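Local coordinates for N-formylglutamate amidohydrolase (Ralstonia eutropha, PDB 2Q7S), which binds a zinc ion and probably acts as a metal-dependent hydrolase of the N-formylglutamate amidohydrolase type, at residues Cys28-Pro31 against His32-Thr35; Arg140-Arg143 against Tyr144-Tyr148. One frame throughout, in Å; residues are numbered along the deposited sequence.

Contact 1: Cys28-Pro31 against His32-Thr35; sequences CDSP and HSGT. With ZN (zinc ion), chain C.
P31 lays its CG over one face of the H32 imidazole, a CH-pi contact with CG 4.0 Å from the ring centroid and 12° off the ring normal. H32 ND1 binds the zinc ion at 2.1 Å, while D55 and H172 complete the protein's share of the metal site. The other ring nitrogen, NE2, is hydrogen-bonded to D83, so bonds at both nitrogens hold the ring's rotation about its side-chain axis. With CG anti to the carbonyl carbon (chi1 -69°), the ring stands beside the backbone N, on the side where the proline can reach it.

Behind this shell the turn is tied by two serines, small enough to be buried where the strand ends: S30 OG and S33 OG lie 2.6 Å apart in a hydrogen bond. One water joins S30 OG to the backbone N of H32, accepting from that N at 3.0 Å. A second bridges P31 O and G34 N. Proline, its phi already set by its own ring, follows the last strand residue and gives the imidazole a compact CH face to rest on. Bonded at one nitrogen to zinc and at the other to an aspartate, H32 is probably made more electron-rich, and so a stronger ligand.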
loop_
_atom_site.group_PDB
_atom_site.type_symbol
_atom_site.label_atom_id
_atom_site.label_comp_id
_atom_site.label_asym_id
_atom_site.label_seq_id
_atom_site.Cartn_x
_atom_site.Cartn_y
_atom_site.Cartn_z
ATOM N N CYS A 28 1.616 -2.838 -9.685
ATOM C CA CYS A 28 0.776 -2.696 -8.496
ATOM C C CYS A 28 1.514 -3.214 -7.276
ATOM O O CYS A 28 2.108 -4.285 -7.338
ATOM C CB CYS A 28 -0.553 -3.411 -8.697
ATOM S SG CYS A 28 -1.506 -2.776 -10.044
ATOM N N ASP A 29 1.566 -2.435 -6.181
ATOM C CA ASP A 29 2.129 -2.999 -4.976
ATOM C C ASP A 29 1.183 -2.969 -3.758
ATOM O O ASP A 29 0.418 -2.067 -3.618
ATOM C CB ASP A 29 3.496 -2.463 -4.675
ATOM C CG ASP A 29 3.482 -1.143 -4.043
ATOM O OD1 ASP A 29 2.898 -0.232 -4.639
ATOM O OD2 ASP A 29 4.123 -1.006 -2.965
ATOM N N SER A 30 1.268 -4.033 -2.956
ATOM C CA SER A 30 0.528 -4.193 -1.700
ATOM C C SER A 30 1.633 -4.229 -0.600
ATOM O O SER A 30 2.135 -5.317 -0.195
ATOM C CB SER A 30 -0.338 -5.463 -1.745
ATOM O OG SER A 30 -1.033 -5.786 -0.542
ATOM N N PRO A 31 1.968 -3.053 -0.049
ATOM C CA PRO A 31 3.053 -2.990 0.968
ATOM C C PRO A 31 2.691 -3.468 2.384
ATOM O O PRO A 31 3.568 -3.655 3.215
ATOM C CB PRO A 31 3.401 -1.499 1.005
ATOM C CG PRO A 31 2.141 -0.828 0.592
ATOM C CD PRO A 31 1.432 -1.717 -0.379
ATOM N N HIS A 32 1.398 -3.570 2.664
ATOM C CA HIS A 32 0.892 -3.735 3.991
ATOM C C HIS A 32 0.224 -5.037 4.302
ATOM O O HIS A 32 -0.248 -5.201 5.407
ATOM C CB HIS A 32 -0.043 -2.583 4.261
ATOM C CG HIS A 32 0.667 -1.283 4.362
ATOM N ND1 HIS A 32 0.025 -0.077 4.282
ATOM C CD2 HIS A 32 1.984 -1.003 4.534
ATOM C CE1 HIS A 32 0.911 0.898 4.409
ATOM N NE2 HIS A 32 2.107 0.364 4.576
ATOM N N SER A 33 0.205 -5.954 3.321
ATOM C CA SER A 33 -0.507 -7.203 3.421
ATOM C C SER A 33 0.295 -8.353 4.033
ATOM O O SER A 33 -0.244 -9.450 4.185
ATOM C CB SER A 33 -1.091 -7.630 2.071
ATOM O OG SER A 33 -0.136 -7.647 1.017
ATOM N N GLY A 34 1.545 -8.101 4.399
ATOM C CA GLY A 34 2.373 -9.130 4.971
ATOM C C GLY A 34 1.958 -9.563 6.356
ATOM O O GLY A 34 1.692 -8.722 7.211
ATOM N N THR A 35 1.928 -10.885 6.572
ATOM C CA THR A 35 1.486 -11.491 7.837
ATOM C C THR A 35 2.520 -12.458 8.453
ATOM O O THR A 35 2.218 -13.145 9.428
ATOM C CB THR A 35 0.233 -12.311 7.631
ATOM O OG1 THR A 35 0.523 -13.310 6.654
ATOM C CG2 THR A 35 -0.954 -11.432 7.168
HETATM ZN ZN ZN C . -2.016 0.368 3.939
HETATM O O HOH W 1 -1.157 -3.468 1.139
HETATM O O HOH W 2 3.286 -5.810 5.071
#

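Contact 2: Arg140-Arg143 against Tyr144-Tyr148; sequences RINR and YYRPY
I141 and R146 meet where the buried side of the helix passes into the exposed one: CG2 of the buried isoleucine sits over one face of the exposed guanidinium, offset toward its rim and 3.7 Å from R146 NE. I141 CG2 also touches the arginine's aliphatic CG, so a branched residue serves both the apolar and the flat portion of its neighbour. The Y144 ring leans on its sequence neighbour, CD2 3.6 Å from R143 CB, while R140 O, one turn back, lies at its edge in the ring plane.

Among the polar side-chain bonds, R146 NE donates to N142 OD1 at 2.9 Å, with the N-H...O angle 166° and the acceptor in the guanidinium plane. The two side chains run side by side in the same direction, amide and guanidinium planes 30° apart. A water donates to the same OD1 and accepts from R146 NH2, closing a small ring that suits two polar residues at the surface.

The backbone departs from regular alpha geometry. R140 O takes Y144 N at 3.0 Å in the alpha manner and, weakly, Y145 N; R146 N then reaches I141 O, five residues back, at 2.9 Å: a pi-type turn. P147, lacking an N-H, makes no bond to the turn before, and its ring packs with CD 3.2 Å from N142 O and CG near R143 O, where the helix kinks.

Helix 134-163 meets neighbouring loops through I141 on I82 and Y145 on L88, while Y148 packs on strand 71-75 and P147 on F14 of strand 14-17.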
loop_
_atom_site.group_PDB
_atom_site.type_symbol
_atom_site.label_atom_id
_atom_site.label_comp_id
_atom_site.label_asym_id
_atom_site.label_seq_id
_atom_site.Cartn_x
_atom_site.Cartn_y
_atom_site.Cartn_z
ATOM N N ARG A 140 16.574 -4.364 9.687
ATOM C CA ARG A 140 15.224 -4.369 9.092
ATOM C C ARG A 140 15.245 -3.753 7.712
ATOM O O ARG A 140 14.680 -4.323 6.753
ATOM C CB ARG A 140 14.147 -3.628 9.950
ATOM C CG ARG A 140 13.976 -4.263 11.300
ATOM C CD ARG A 140 12.809 -3.723 12.036
ATOM N NE ARG A 140 12.800 -4.177 13.433
ATOM C CZ ARG A 140 11.797 -3.936 14.267
ATOM N NH1 ARG A 140 10.746 -3.254 13.838
ATOM N NH2 ARG A 140 11.857 -4.341 15.526
ATOM N N ILE A 141 15.835 -2.575 7.616
ATOM C CA ILE A 141 15.876 -1.866 6.337
ATOM C C ILE A 141 16.556 -2.709 5.266
ATOM O O ILE A 141 16.006 -2.857 4.203
ATOM C CB ILE A 141 16.547 -0.473 6.428
ATOM C CG1 ILE A 141 15.680 0.496 7.234
ATOM C CG2 ILE A 141 16.773 0.101 4.996
ATOM C CD1 ILE A 141 16.375 1.775 7.729
ATOM N N ASN A 142 17.732 -3.295 5.561
ATOM C CA ASN A 142 18.470 -4.068 4.564
ATOM C C ASN A 142 17.779 -5.364 4.119
ATOM O O ASN A 142 17.772 -5.691 2.940
ATOM C CB ASN A 142 19.890 -4.391 5.078
ATOM C CG ASN A 142 20.720 -3.168 5.255
ATOM O OD1 ASN A 142 20.436 -2.145 4.633
ATOM N ND2 ASN A 142 21.748 -3.248 6.103
ATOM N N ARG A 143 17.233 -6.105 5.083
ATOM C CA ARG A 143 16.677 -7.405 4.824
ATOM C C ARG A 143 15.273 -7.377 4.229
ATOM O O ARG A 143 14.939 -8.285 3.493
ATOM C CB ARG A 143 16.642 -8.238 6.101
ATOM C CG ARG A 143 17.971 -8.419 6.752
ATOM C CD ARG A 143 17.785 -8.877 8.236
ATOM N NE ARG A 143 19.045 -9.181 8.889
ATOM C CZ ARG A 143 19.168 -9.562 10.160
ATOM N NH1 ARG A 143 18.097 -9.677 10.937
ATOM N NH2 ARG A 143 20.372 -9.815 10.659
ATOM N N TYR A 144 14.445 -6.381 4.576
ATOM C CA TYR A 144 13.062 -6.373 4.192
ATOM C C TYR A 144 12.702 -5.187 3.282
ATOM O O TYR A 144 12.148 -5.363 2.198
ATOM C CB TYR A 144 12.141 -6.465 5.424
ATOM C CG TYR A 144 12.391 -7.650 6.296
ATOM C CD1 TYR A 144 11.740 -8.846 6.087
ATOM C CD2 TYR A 144 13.317 -7.589 7.332
ATOM C CE1 TYR A 144 11.989 -9.927 6.893
ATOM C CE2 TYR A 144 13.566 -8.673 8.132
ATOM C CZ TYR A 144 12.906 -9.819 7.914
ATOM O OH TYR A 144 13.161 -10.868 8.718
ATOM N N TYR A 145 13.016 -3.984 3.694
ATOM C CA TYR A 145 12.628 -2.798 2.928
ATOM C C TYR A 145 13.337 -2.666 1.588
ATOM O O TYR A 145 12.689 -2.457 0.551
ATOM C CB TYR A 145 12.917 -1.559 3.778
ATOM C CG TYR A 145 12.470 -0.240 3.184
ATOM C CD1 TYR A 145 13.227 0.423 2.224
ATOM C CD2 TYR A 145 11.324 0.372 3.630
ATOM C CE1 TYR A 145 12.815 1.672 1.725
ATOM C CE2 TYR A 145 10.936 1.602 3.148
ATOM C CZ TYR A 145 11.638 2.208 2.184
ATOM O OH TYR A 145 11.193 3.461 1.752
ATOM N N ARG A 146 14.669 -2.763 1.605
ATOM C CA ARG A 146 15.449 -2.521 0.397
ATOM C C ARG A 146 15.111 -3.512 -0.730
ATOM O O ARG A 146 14.929 -3.111 -1.862
ATOM C CB ARG A 146 16.939 -2.500 0.707
ATOM C CG ARG A 146 17.412 -1.243 1.525
ATOM C CD ARG A 146 18.936 -1.116 1.448
ATOM N NE ARG A 146 19.456 -0.334 2.549
ATOM C CZ ARG A 146 19.544 0.991 2.570
ATOM N NH1 ARG A 146 19.106 1.700 1.563
ATOM N NH2 ARG A 146 20.048 1.595 3.630
ATOM N N PRO A 147 15.039 -4.824 -0.430
ATOM C CA PRO A 147 14.571 -5.766 -1.453
ATOM C C PRO A 147 13.204 -5.477 -2.005
ATOM O O PRO A 147 13.019 -5.533 -3.228
ATOM C CB PRO A 147 14.587 -7.103 -0.713
ATOM C CG PRO A 147 15.574 -6.947 0.291
ATOM C CD PRO A 147 15.437 -5.545 0.775
ATOM N N TYR A 148 12.237 -5.204 -1.113
ATOM C CA TYR A 148 10.922 -4.824 -1.536
ATOM C C TYR A 148 11.001 -3.626 -2.468
ATOM O O TYR A 148 10.452 -3.647 -3.585
ATOM C CB TYR A 148 10.021 -4.505 -0.337
ATOM C CG TYR A 148 8.598 -4.144 -0.740
ATOM C CD1 TYR A 148 7.631 -5.123 -0.862
ATOM C CD2 TYR A 148 8.235 -2.828 -1.018
ATOM C CE1 TYR A 148 6.328 -4.806 -1.250
ATOM C CE2 TYR A 148 6.931 -2.508 -1.351
ATOM C CZ TYR A 148 5.993 -3.510 -1.500
ATOM O OH TYR A 148 4.687 -3.222 -1.860
HETATM O O HOH W 3 20.523 0.302 6.289
#

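How the contacts relate
Contact 1 is wholly buried near the centre of the molecule, at the end of a strand within the mixed sheet; contact 2 lies farther out, on a helix with one side buried and the other in solvent. They are about 14 Å apart, centre to centre, yet they touch: Y148 OH comes 2.5 Å from D29 OD2 in a probable hydrogen bond, tying helix 134-163 to strand 26-30 just ahead of the zinc-binding turn. D29 is further held by H168 and N170 of strand 166-174. The chemistry follows the setting: metal coordination and buried hydroxyls at 28-35, long charged and aromatic side chains along 140-148.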